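Alr4995 protein (Nostoc sp., PDB 6LRF) probably carries out two successive reactions of arginine breakdown, an arginine dihydrolase step yielding ornithine and an ornithine cyclodeaminase step acting on that product. Local coordinates at residues B[192-197]-B[534-539]; B[376-381]-B[564-569]; B[522-527]-B[607-612]; B[577-580]-B[584-587]; B[591-596]-B[621-626]. All blocks are in the same frame, centred on the assembly; numbering follows the deposited sequence.

Contact 1: B[192-197]-B[534-539]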
# COMPACT_ATOMS: atom_id res chain seq x y z
N SER B 192 1.81 23.29 28.39
CA SER B 192 2.70 23.51 29.52
C SER B 192 4.01 24.15 29.10
O SER B 192 4.53 25.05 29.79
CB SER B 192 2.95 22.20 30.25
OG SER B 192 1.71 21.67 30.71
N ASN B 193 4.54 23.71 27.96
CA ASN B 193 5.74 24.30 27.37
C ASN B 193 5.53 25.76 26.99
O ASN B 193 6.41 26.61 27.19
CB ASN B 193 6.18 23.49 26.15
CG ASN B 193 7.10 22.33 26.54
OD1 ASN B 193 8.11 22.52 27.21
ND2 ASN B 193 6.73 21.12 26.13
N ARG B 194 4.36 26.07 26.45
CA ARG B 194 4.04 27.45 26.14
C ARG B 194 4.12 28.28 27.43
O ARG B 194 4.68 29.38 27.45
CB ARG B 194 2.65 27.55 25.49
CG ARG B 194 2.57 28.31 24.16
CD ARG B 194 1.13 28.26 23.58
NE ARG B 194 0.74 26.89 23.25
CZ ARG B 194 -0.49 26.39 23.39
NH1 ARG B 194 -1.48 27.15 23.85
NH2 ARG B 194 -0.74 25.11 23.07
N LEU B 195 3.57 27.75 28.53
CA LEU B 195 3.52 28.49 29.80
C LEU B 195 4.91 28.75 30.34
O LEU B 195 5.20 29.85 30.82
CB LEU B 195 2.70 27.74 30.84
CG LEU B 195 2.56 28.39 32.23
CD1 LEU B 195 1.97 29.80 32.15
CD2 LEU B 195 1.70 27.50 33.14
N ILE B 196 5.77 27.73 30.27
CA ILE B 196 7.15 27.83 30.73
C ILE B 196 7.89 28.91 29.96
O ILE B 196 8.66 29.71 30.52
CB ILE B 196 7.88 26.48 30.55
CG1 ILE B 196 7.33 25.45 31.54
CG2 ILE B 196 9.37 26.66 30.75
CD1 ILE B 196 7.85 24.04 31.30
N GLU B 197 7.63 28.94 28.66
CA GLU B 197 8.35 29.85 27.79
C GLU B 197 7.85 31.29 27.97
O GLU B 197 8.61 32.23 27.78
CB GLU B 197 8.25 29.37 26.33
CG GLU B 197 9.10 28.10 26.08
CD GLU B 197 8.67 27.28 24.86
OE1 GLU B 197 7.88 27.79 24.05
OE2 GLU B 197 9.10 26.12 24.71
N ASN B 534 4.88 25.91 15.27
CA ASN B 534 5.87 26.75 15.92
C ASN B 534 5.28 27.72 16.93
O ASN B 534 5.92 28.04 17.92
CB ASN B 534 6.69 27.50 14.86
CG ASN B 534 7.76 26.62 14.24
OD1 ASN B 534 8.85 26.50 14.78
ND2 ASN B 534 7.43 25.96 13.13
N MSE B 535 4.06 28.17 16.69
CA MSE B 535 3.38 29.06 17.62
C MSE B 535 2.71 28.30 18.76
O MSE B 535 2.76 28.73 19.91
CB MSE B 535 2.32 29.90 16.92
CG MSE B 535 2.82 31.04 16.06
SE MSE B 535 1.28 32.01 15.33
CE MSE B 535 0.49 32.57 17.02
N MSE B 536 2.07 27.19 18.43
CA MSE B 536 1.19 26.49 19.37
C MSE B 536 1.71 25.12 19.79
O MSE B 536 1.13 24.51 20.68
CB MSE B 536 -0.22 26.30 18.79
CG MSE B 536 -0.79 27.43 17.97
SE MSE B 536 -1.44 28.84 19.12
CE MSE B 536 -2.89 27.92 19.98
N GLY B 537 2.75 24.62 19.14
CA GLY B 537 3.20 23.25 19.38
C GLY B 537 2.23 22.17 18.90
O GLY B 537 2.27 21.03 19.36
N THR B 538 1.35 22.53 17.97
CA THR B 538 0.39 21.57 17.39
C THR B 538 0.31 21.67 15.87
O THR B 538 0.76 22.65 15.27
CB THR B 538 -1.05 21.75 17.95
OG1 THR B 538 -1.48 23.11 17.75
CG2 THR B 538 -1.12 21.38 19.43
N SER B 539 -0.29 20.67 15.25
CA SER B 539 -0.42 20.66 13.81
C SER B 539 -1.67 19.87 13.43
O SER B 539 -1.70 18.65 13.59
CB SER B 539 0.83 20.05 13.18
OG SER B 539 0.74 20.07 11.77
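R194 reaches from helix 190-199 to the end of helix 524-536, where its guanidinium meets the carbonyl of M536. The polar part is one weak hydrogen bond: NH2 donates to M536 O at 3.1 Å, with a bent N-H...O angle of 131°. NE also lies near this oxygen but makes no bond to it. The bend at chi3 (-64°) turns the planar head toward the carbonyl. Its firmer partner is E341, whose carboxylate forms a salt bridge with NH1; S190 OG accepts a second weak bond from NH2. Near the C-terminal end of the helix, the M536 carbonyl may feel some of its negative end charge, which would suit an arginine.

The rest is van der Waals contact. M536, a selenomethionine, folds back at chi2 and chi3 and brings its methyl CE over one guanidinium face, 4.1 Å above the plane and toward the rim. R194 CD lies 4.0 Å from M535 O. G537, with positive phi, leads the chain out of the helix.

The contact joins the dimethylargininase-like region to the Rossmann region. Behind R194, L195 and I196 pack helix 190-199 on strand 155-160, and I196 also touches strand 181-183; helix 554-567 borders the junction, H556 touching both R194 and M536.

Contact 2: B[376-381]-B[564-569]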
# COMPACT_ATOMS: atom_id res chain seq x y z
N ALA B 376 -11.74 37.88 12.32
CA ALA B 376 -12.66 37.69 13.44
C ALA B 376 -12.01 38.26 14.70
O ALA B 376 -10.78 38.35 14.77
CB ALA B 376 -13.00 36.22 13.62
N PRO B 377 -12.83 38.69 15.68
CA PRO B 377 -12.27 39.13 16.97
C PRO B 377 -11.62 37.97 17.66
O PRO B 377 -11.96 36.82 17.38
CB PRO B 377 -13.50 39.60 17.76
CG PRO B 377 -14.66 38.91 17.09
CD PRO B 377 -14.29 38.84 15.64
N ASP B 378 -10.69 38.27 18.56
CA ASP B 378 -9.93 37.23 19.22
C ASP B 378 -10.84 36.33 20.04
O ASP B 378 -11.83 36.78 20.62
CB ASP B 378 -8.86 37.86 20.11
CG ASP B 378 -7.67 36.95 20.30
OD1 ASP B 378 -6.82 36.88 19.38
OD2 ASP B 378 -7.60 36.30 21.36
N ASP B 379 -10.50 35.04 20.07
CA ASP B 379 -11.25 34.01 20.78
C ASP B 379 -12.61 33.72 20.15
O ASP B 379 -13.51 33.23 20.82
CB ASP B 379 -11.42 34.37 22.26
CG ASP B 379 -11.84 33.18 23.10
OD1 ASP B 379 -11.38 32.05 22.81
OD2 ASP B 379 -12.65 33.38 24.04
N PHE B 380 -12.76 33.99 18.85
CA PHE B 380 -14.01 33.64 18.16
C PHE B 380 -14.27 32.14 18.27
O PHE B 380 -13.35 31.32 18.23
CB PHE B 380 -13.98 34.08 16.69
CG PHE B 380 -12.94 33.37 15.86
CD1 PHE B 380 -11.61 33.73 15.94
CD2 PHE B 380 -13.31 32.35 14.99
CE1 PHE B 380 -10.65 33.09 15.19
CE2 PHE B 380 -12.35 31.70 14.21
CZ PHE B 380 -11.03 32.07 14.32
N TYR B 381 -15.53 31.78 18.44
CA TYR B 381 -15.89 30.39 18.48
C TYR B 381 -15.80 29.82 17.06
O TYR B 381 -16.14 30.49 16.07
CB TYR B 381 -17.29 30.21 19.07
CG TYR B 381 -17.87 28.83 18.87
CD1 TYR B 381 -17.57 27.78 19.74
CD2 TYR B 381 -18.75 28.59 17.83
CE1 TYR B 381 -18.13 26.50 19.55
CE2 TYR B 381 -19.31 27.32 17.63
CZ TYR B 381 -18.99 26.28 18.47
OH TYR B 381 -19.58 25.05 18.23
N ILE B 564 -2.71 35.57 11.36
CA ILE B 564 -1.91 36.04 10.23
C ILE B 564 -2.72 37.02 9.36
O ILE B 564 -2.19 38.04 8.93
CB ILE B 564 -1.38 34.86 9.35
CG1 ILE B 564 -0.61 33.85 10.22
CG2 ILE B 564 -0.45 35.38 8.25
CD1 ILE B 564 0.53 34.47 11.04
N ARG B 565 -4.00 36.73 9.13
CA ARG B 565 -4.85 37.65 8.39
C ARG B 565 -4.91 39.00 9.12
O ARG B 565 -4.88 40.06 8.49
CB ARG B 565 -6.25 37.06 8.16
CG ARG B 565 -6.27 35.84 7.20
CD ARG B 565 -7.70 35.34 6.96
NE ARG B 565 -8.53 36.37 6.33
CZ ARG B 565 -8.61 36.56 5.02
NH1 ARG B 565 -7.94 35.77 4.18
NH2 ARG B 565 -9.36 37.55 4.54
N ARG B 566 -4.93 38.98 10.46
CA ARG B 566 -4.97 40.23 11.20
C ARG B 566 -3.71 41.06 11.00
O ARG B 566 -3.79 42.26 10.77
CB ARG B 566 -5.17 39.99 12.70
CG ARG B 566 -5.31 41.32 13.46
CD ARG B 566 -5.77 41.12 14.88
NE ARG B 566 -4.77 40.38 15.65
CZ ARG B 566 -4.97 39.17 16.15
NH1 ARG B 566 -6.14 38.55 15.96
NH2 ARG B 566 -4.01 38.56 16.85
N HIS B 567 -2.55 40.42 11.07
CA HIS B 567 -1.28 41.11 10.86
C HIS B 567 -1.07 41.49 9.40
O HIS B 567 -0.35 42.44 9.10
CB HIS B 567 -0.12 40.25 11.36
CG HIS B 567 0.01 40.23 12.84
ND1 HIS B 567 0.98 40.95 13.52
CD2 HIS B 567 -0.72 39.60 13.79
CE1 HIS B 567 0.85 40.75 14.81
NE2 HIS B 567 -0.18 39.94 15.01
N GLY B 568 -1.67 40.71 8.49
CA GLY B 568 -1.75 41.08 7.08
C GLY B 568 -0.77 40.35 6.18
O GLY B 568 -0.91 40.38 4.97
N SER B 569 0.23 39.71 6.77
CA SER B 569 1.17 38.87 6.04
C SER B 569 1.98 38.06 7.02
O SER B 569 2.10 38.41 8.19
CB SER B 569 2.10 39.69 5.14
OG SER B 569 3.11 40.33 5.92
O HOH W 1 -8.47 39.41 15.86
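The carboxylate of D378 and the guanidinium of R566 meet obliquely, their planes 61° apart, and only loosely. OD1 alone approaches, 3.9 Å from R566 NH1 in a long salt bridge and 4.1 Å from NH2. Among the flat groups of the 376-381 loop, the F380 ring carries A376 CB over one face, 3.6 Å above the plane and toward the rim. A water links the two segments beside the ion pair: it donates to A376 O at 2.8 Å and accepts from R566 NH1, though the 2.5 Å between water and NH1 is short and the site somewhat doubtful. R566 reaches toward the loop with CG anti to the backbone N (chi1 -176°), then bends at chi3.

D378 sits in a type II beta turn from P377 to F380, within the loop joining strands 366-369 and 388-392. R566 lies in the last turn of helix 554-567 of the Rossmann region, just before G568 leaves the helix with positive phi. F380 packs on L558 and N562 of the same helix, whose N562 OD1 accepts a hydrogen bond from A376 N. R565, the residue before R566, binds G374 O through NE and P605 O through NH1.

Contact 3: B[522-527]-B[607-612]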
# COMPACT_ATOMS: atom_id res chain seq x y z
N GLY B 522 5.15 26.20 -2.36
CA GLY B 522 4.20 25.32 -1.72
C GLY B 522 2.79 25.83 -1.77
O GLY B 522 2.45 26.68 -2.59
N GLY B 523 1.95 25.32 -0.88
CA GLY B 523 0.56 25.75 -0.82
C GLY B 523 0.25 26.47 0.48
O GLY B 523 1.13 26.74 1.31
N ASN B 524 -1.03 26.76 0.66
CA ASN B 524 -1.54 27.41 1.86
C ASN B 524 -1.21 26.56 3.09
O ASN B 524 -0.74 27.06 4.10
CB ASN B 524 -3.05 27.62 1.74
CG ASN B 524 -3.60 28.59 2.78
OD1 ASN B 524 -3.25 29.78 2.78
ND2 ASN B 524 -4.48 28.09 3.65
N ALA B 525 -1.43 25.26 2.94
CA ALA B 525 -1.44 24.33 4.06
C ALA B 525 -0.07 24.18 4.74
O ALA B 525 -0.01 24.17 5.97
CB ALA B 525 -1.97 22.97 3.59
N ILE B 526 1.02 24.09 3.98
CA ILE B 526 2.32 23.92 4.62
C ILE B 526 2.68 25.15 5.47
O ILE B 526 3.24 25.01 6.55
CB ILE B 526 3.46 23.66 3.62
CG1 ILE B 526 4.79 23.62 4.38
CG2 ILE B 526 3.52 24.74 2.54
CD1 ILE B 526 5.65 22.47 4.03
N ALA B 527 2.32 26.33 5.01
CA ALA B 527 2.57 27.55 5.76
C ALA B 527 1.73 27.58 7.04
O ALA B 527 2.24 27.93 8.09
CB ALA B 527 2.29 28.78 4.92
N PRO B 607 -3.04 35.65 3.72
CA PRO B 607 -2.99 36.75 2.75
C PRO B 607 -1.85 36.57 1.76
O PRO B 607 -1.89 37.13 0.67
CB PRO B 607 -2.76 37.99 3.64
CG PRO B 607 -2.31 37.48 4.94
CD PRO B 607 -2.86 36.09 5.11
N ASP B 608 -0.85 35.78 2.12
CA ASP B 608 0.27 35.54 1.20
C ASP B 608 -0.10 34.60 0.05
O ASP B 608 0.57 34.59 -0.98
CB ASP B 608 1.46 34.95 1.96
CG ASP B 608 2.04 35.92 3.01
OD1 ASP B 608 1.40 36.13 4.06
OD2 ASP B 608 3.13 36.47 2.76
N THR B 609 -1.13 33.79 0.24
CA THR B 609 -1.47 32.73 -0.70
C THR B 609 -2.04 33.32 -2.00
O THR B 609 -2.98 34.12 -1.98
CB THR B 609 -2.44 31.72 -0.07
OG1 THR B 609 -1.82 31.15 1.09
CG2 THR B 609 -2.77 30.58 -1.05
N GLN B 610 -1.44 32.93 -3.12
CA GLN B 610 -1.85 33.41 -4.43
C GLN B 610 -3.03 32.58 -4.98
O GLN B 610 -2.86 31.44 -5.42
CB GLN B 610 -0.64 33.37 -5.38
CG GLN B 610 -0.94 33.84 -6.81
CD GLN B 610 -1.47 35.26 -6.87
OE1 GLN B 610 -2.69 35.48 -6.79
NE2 GLN B 610 -0.56 36.23 -6.98
N MSE B 611 -4.23 33.15 -4.93
CA MSE B 611 -5.44 32.47 -5.36
C MSE B 611 -5.73 32.66 -6.85
O MSE B 611 -6.66 32.06 -7.38
CB MSE B 611 -6.65 32.95 -4.53
CG MSE B 611 -6.52 32.72 -3.01
SE MSE B 611 -6.33 30.84 -2.51
CE MSE B 611 -8.19 30.27 -2.45
N ASP B 612 -4.96 33.52 -7.51
CA ASP B 612 -5.05 33.63 -8.97
C ASP B 612 -4.03 32.67 -9.54
O ASP B 612 -2.83 32.94 -9.54
CB ASP B 612 -4.79 35.07 -9.43
CG ASP B 612 -4.73 35.22 -10.98
OD1 ASP B 612 -4.54 34.23 -11.73
OD2 ASP B 612 -4.84 36.37 -11.46
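N524 and T609 meet with their side chains crossing at about a right angle, amide oxygen against hydroxyl. T609 OG1 donates to N524 OD1 in a short hydrogen bond of 2.6 Å. The hydroxyl lies in the carbonyl plane, on a lone pair, at a C=O...O angle of 131°. T609 places OG1 beside its backbone N (chi1 -60°), which points the hydroxyl at the asparagine, while methyl CG2 touches N524 CB at 4.1 Å. The same OD1 accepts a second bond from L606 N, and ND2 gives a weak one to D603 O; two firm bonds and a weak one would hold the rotation of this buried amide.

N524 opens helix 524-536 after strand 519-523, the two glycines G522 and G523 forming the tight strand-to-helix passage of a Rossmann beta-alpha unit, with G523 as N-cap. T609 belongs to the loop that leads from strand 594-597 to helix 613-624, so the bond ties the start of helix 524-536 to the loop after the neighbouring parallel strand. Farther along, Q610 OE1 accepts from D612 N at 3.1 Å, and D612 caps helix 613-624 through K615 N. M611 makes backbone hydrogen bonds to a second subunit.

Contact 4: B[577-580]-B[584-587]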
# COMPACT_ATOMS: atom_id res chain seq x y z
N GLY B 577 7.07 39.79 16.02
CA GLY B 577 7.53 38.82 16.99
C GLY B 577 6.57 37.72 17.41
O GLY B 577 6.84 37.01 18.38
N ILE B 578 5.44 37.54 16.71
CA ILE B 578 4.52 36.47 17.10
C ILE B 578 4.92 35.13 16.45
O ILE B 578 4.68 34.07 17.01
CB ILE B 578 3.04 36.79 16.76
CG1 ILE B 578 2.79 36.63 15.26
CG2 ILE B 578 2.64 38.19 17.25
CD1 ILE B 578 1.39 36.95 14.87
N ILE B 579 5.55 35.20 15.28
CA ILE B 579 6.20 34.04 14.69
C ILE B 579 7.70 34.13 14.95
O ILE B 579 8.35 35.07 14.49
CB ILE B 579 5.97 33.94 13.17
CG1 ILE B 579 4.48 33.87 12.83
CG2 ILE B 579 6.74 32.75 12.61
CD1 ILE B 579 4.23 33.96 11.33
N ARG B 580 8.26 33.14 15.65
CA ARG B 580 9.65 33.23 16.11
C ARG B 580 10.54 32.09 15.62
O ARG B 580 11.74 32.11 15.82
CB ARG B 580 9.69 33.28 17.64
CG ARG B 580 9.12 34.55 18.20
CD ARG B 580 9.27 34.63 19.70
NE ARG B 580 8.83 35.94 20.18
CZ ARG B 580 9.60 37.01 20.23
NH1 ARG B 580 10.87 36.94 19.84
NH2 ARG B 580 9.11 38.17 20.67
N MSE B 584 8.64 29.07 7.60
CA MSE B 584 8.26 30.37 7.05
C MSE B 584 9.09 31.48 7.73
O MSE B 584 9.51 32.44 7.08
CB MSE B 584 6.75 30.61 7.22
CG MSE B 584 5.87 29.46 6.69
SE MSE B 584 6.34 28.98 4.84
CE MSE B 584 5.90 30.72 4.10
N TYR B 585 9.36 31.31 9.01
CA TYR B 585 10.23 32.24 9.75
C TYR B 585 11.61 32.38 9.13
O TYR B 585 12.08 33.48 8.90
CB TYR B 585 10.39 31.79 11.21
CG TYR B 585 11.42 32.60 11.98
CD1 TYR B 585 11.10 33.83 12.55
CD2 TYR B 585 12.73 32.13 12.15
CE1 TYR B 585 12.04 34.57 13.25
CE2 TYR B 585 13.68 32.86 12.85
CZ TYR B 585 13.32 34.08 13.40
OH TYR B 585 14.26 34.81 14.09
N GLU B 586 12.26 31.25 8.87
CA GLU B 586 13.59 31.28 8.27
C GLU B 586 13.57 31.90 6.88
O GLU B 586 14.53 32.57 6.49
CB GLU B 586 14.20 29.88 8.20
CG GLU B 586 14.52 29.22 9.56
CD GLU B 586 15.45 30.05 10.46
OE1 GLU B 586 16.10 31.01 9.98
OE2 GLU B 586 15.53 29.73 11.67
N CYS B 587 12.49 31.69 6.12
CA CYS B 587 12.39 32.31 4.79
C CYS B 587 12.37 33.83 4.93
O CYS B 587 13.05 34.54 4.19
CB CYS B 587 11.16 31.84 4.01
SG CYS B 587 11.31 30.16 3.39
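Y585 leans from helix 583-589 onto the backbone of I579 and R580, and every part of it from CB to OH lies close to that loop. CB touches the methyl CG2 of I579 at 4.0 Å, the apolar side-chain pair of the contact. With CG anti to the backbone N (chi1 172°), the ring is carried toward the 577-580 loop. CG lies 3.8 Å from the R580 carbonyl carbon. CD1 meets the carbonyl oxygen I579 O at 3.6 Å. Farther out, CZ approaches R580 O to 3.5 Å, and that oxygen stands 3.4 Å above the plane, over the centre of the ring. The aromatic face is thus pressed on a peptide carbonyl, with no hydrogen bond across the contact. At the ring edge and in its plane lies E586 OE2, itself salt-bridged to R513. The tip, OH, has a weak hydrogen bond with R589 NE one turn on, while V574 of helix 570-575 touches the tyrosine.

The loop begins at G577, whose positive phi and two bonds back into helix 570-575 form a Schellman motif. The result is a short helix-loop-helix connection in the Rossmann region, in which helix 583-589 packs its tyrosine on the loop that precedes it.

Contact 5: B[591-596]-B[621-626]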
# COMPACT_ATOMS: atom_id res chain seq x y z
N GLN B 591 15.50 36.14 3.89
CA GLN B 591 15.05 36.70 2.62
C GLN B 591 15.09 35.68 1.48
O GLN B 591 15.57 35.96 0.40
CB GLN B 591 15.87 37.93 2.27
CG GLN B 591 15.92 38.93 3.42
CD GLN B 591 17.20 39.71 3.43
OE1 GLN B 591 17.42 40.57 2.57
NE2 GLN B 591 18.08 39.41 4.39
N ILE B 592 14.57 34.48 1.76
CA ILE B 592 14.35 33.46 0.74
C ILE B 592 12.94 33.67 0.20
O ILE B 592 11.97 33.69 0.97
CB ILE B 592 14.49 32.05 1.34
CG1 ILE B 592 15.79 31.95 2.14
CG2 ILE B 592 14.42 30.99 0.27
CD1 ILE B 592 17.03 32.14 1.26
N PRO B 593 12.82 33.89 -1.12
CA PRO B 593 11.48 34.12 -1.67
C PRO B 593 10.62 32.86 -1.55
O PRO B 593 11.16 31.75 -1.64
CB PRO B 593 11.75 34.45 -3.14
CG PRO B 593 13.21 34.75 -3.22
CD PRO B 593 13.87 33.96 -2.14
N PHE B 594 9.32 33.01 -1.34
CA PHE B 594 8.47 31.83 -1.34
C PHE B 594 7.21 32.17 -2.09
O PHE B 594 6.85 33.34 -2.19
CB PHE B 594 8.16 31.34 0.09
CG PHE B 594 7.50 32.37 0.97
CD1 PHE B 594 8.26 33.18 1.80
CD2 PHE B 594 6.12 32.51 0.97
CE1 PHE B 594 7.65 34.12 2.61
CE2 PHE B 594 5.50 33.44 1.78
CZ PHE B 594 6.27 34.25 2.60
N VAL B 595 6.58 31.16 -2.67
CA VAL B 595 5.29 31.34 -3.32
C VAL B 595 4.34 30.29 -2.78
O VAL B 595 4.66 29.08 -2.77
CB VAL B 595 5.38 31.23 -4.86
CG1 VAL B 595 4.00 31.41 -5.50
CG2 VAL B 595 6.38 32.24 -5.42
N LEU B 596 3.19 30.74 -2.30
CA LEU B 596 2.14 29.82 -1.89
C LEU B 596 1.03 29.84 -2.94
O LEU B 596 0.32 30.82 -3.08
CB LEU B 596 1.60 30.21 -0.51
CG LEU B 596 2.66 30.39 0.58
CD1 LEU B 596 2.04 30.84 1.88
CD2 LEU B 596 3.45 29.11 0.80
N ALA B 621 7.21 29.70 -12.22
CA ALA B 621 8.08 29.60 -13.38
C ALA B 621 9.25 30.56 -13.23
O ALA B 621 10.37 30.24 -13.59
CB ALA B 621 7.31 29.89 -14.66
N LYS B 622 8.98 31.74 -12.68
CA LYS B 622 10.03 32.74 -12.48
C LYS B 622 11.08 32.26 -11.48
O LYS B 622 12.28 32.35 -11.74
CB LYS B 622 9.43 34.07 -12.02
CG LYS B 622 10.47 35.17 -11.89
CD LYS B 622 9.82 36.49 -11.46
CE LYS B 622 9.29 36.43 -10.03
NZ LYS B 622 10.40 36.36 -9.02
N HIS B 623 10.64 31.74 -10.35
CA HIS B 623 11.61 31.29 -9.35
C HIS B 623 12.32 30.01 -9.78
O HIS B 623 13.39 29.70 -9.27
CB HIS B 623 10.93 31.11 -8.00
CG HIS B 623 10.53 32.40 -7.38
ND1 HIS B 623 11.45 33.33 -6.96
CD2 HIS B 623 9.31 32.94 -7.15
CE1 HIS B 623 10.81 34.38 -6.47
NE2 HIS B 623 9.51 34.17 -6.57
N LEU B 624 11.73 29.28 -10.72
CA LEU B 624 12.38 28.07 -11.21
C LEU B 624 13.55 28.39 -12.16
O LEU B 624 14.42 27.55 -12.36
CB LEU B 624 11.36 27.17 -11.90
CG LEU B 624 10.43 26.40 -10.96
CD1 LEU B 624 9.45 25.55 -11.75
CD2 LEU B 624 11.24 25.54 -10.02
N GLU B 625 13.57 29.58 -12.74
CA GLU B 625 14.64 29.97 -13.68
C GLU B 625 16.01 29.86 -13.01
O GLU B 625 16.20 30.36 -11.91
CB GLU B 625 14.42 31.40 -14.18
CG GLU B 625 13.21 31.54 -15.10
CD GLU B 625 12.95 32.98 -15.55
OE1 GLU B 625 13.70 33.90 -15.15
OE2 GLU B 625 11.98 33.18 -16.32
N GLY B 626 16.94 29.18 -13.68
CA GLY B 626 18.29 29.01 -13.15
C GLY B 626 18.49 27.88 -12.14
O GLY B 626 19.60 27.65 -11.68
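P593, just ahead of strand 594-597, and V595 within it take the imidazole of H623 from the last turn of helix 613-624; this is the packing of an outer strand of the parallel Rossmann sheet on the helix that follows it in the chain. Being two residues apart, both come at the ring from the strand side, P593 near CE1 and V595 near CD2. P593 CB lies 3.5 Å from H623 CE1. On the other half of the imidazole, V595 CG2 is 3.5 Å from H623 CD2 and 3.9 Å from NE2. The histidine has CG beside its backbone N (chi1 -70°), which directs the ring from the helix to the strand, and it crosses both partners obliquely.

No hydrogen bond spans the two segments: the contact is van der Waals throughout. K622 comes back over one face of the imidazole, its NZ 3.1 Å above the plane toward the rim, and this nearby positive charge would tend to disfavour protonation of the ring. V595 also packs on E619 and Y620 one turn earlier, while F594, pointing away, meets M584 and C587 of helix 583-589 on the opposite side of the sheet. Q591, with positive phi, closes that helix in a Schellman motif. K490 NZ binds the carbonyls of both H623 and E625 at the C-terminal end of helix 613-624. The arrangement is typical of a Rossmann fold, in which the helix after a strand carries the chain back across the sheet, here to strand 629-633.

In the fold
Contacts 1 and 2 join the Rossmann region to other parts of the chain and rely on arginines: a weak bond to a helix-end carbonyl in the partly buried contact 1, a long salt bridge and a water at the surface in contact 2. Contacts 3, 4 and 5 lie inside the Rossmann region. Buried contact 3 uses one short amide-hydroxyl bond, whereas contacts 4 and 5, partly buried, rest on ring packing. Contacts 1 and 3 share helix 524-536; contacts 3 and 5 meet through neighbouring strands 519-523 and 594-597. I564 and H567 of contact 2 touch I579 and I578 of contact 4, and M584 there packs on F594 of contact 5.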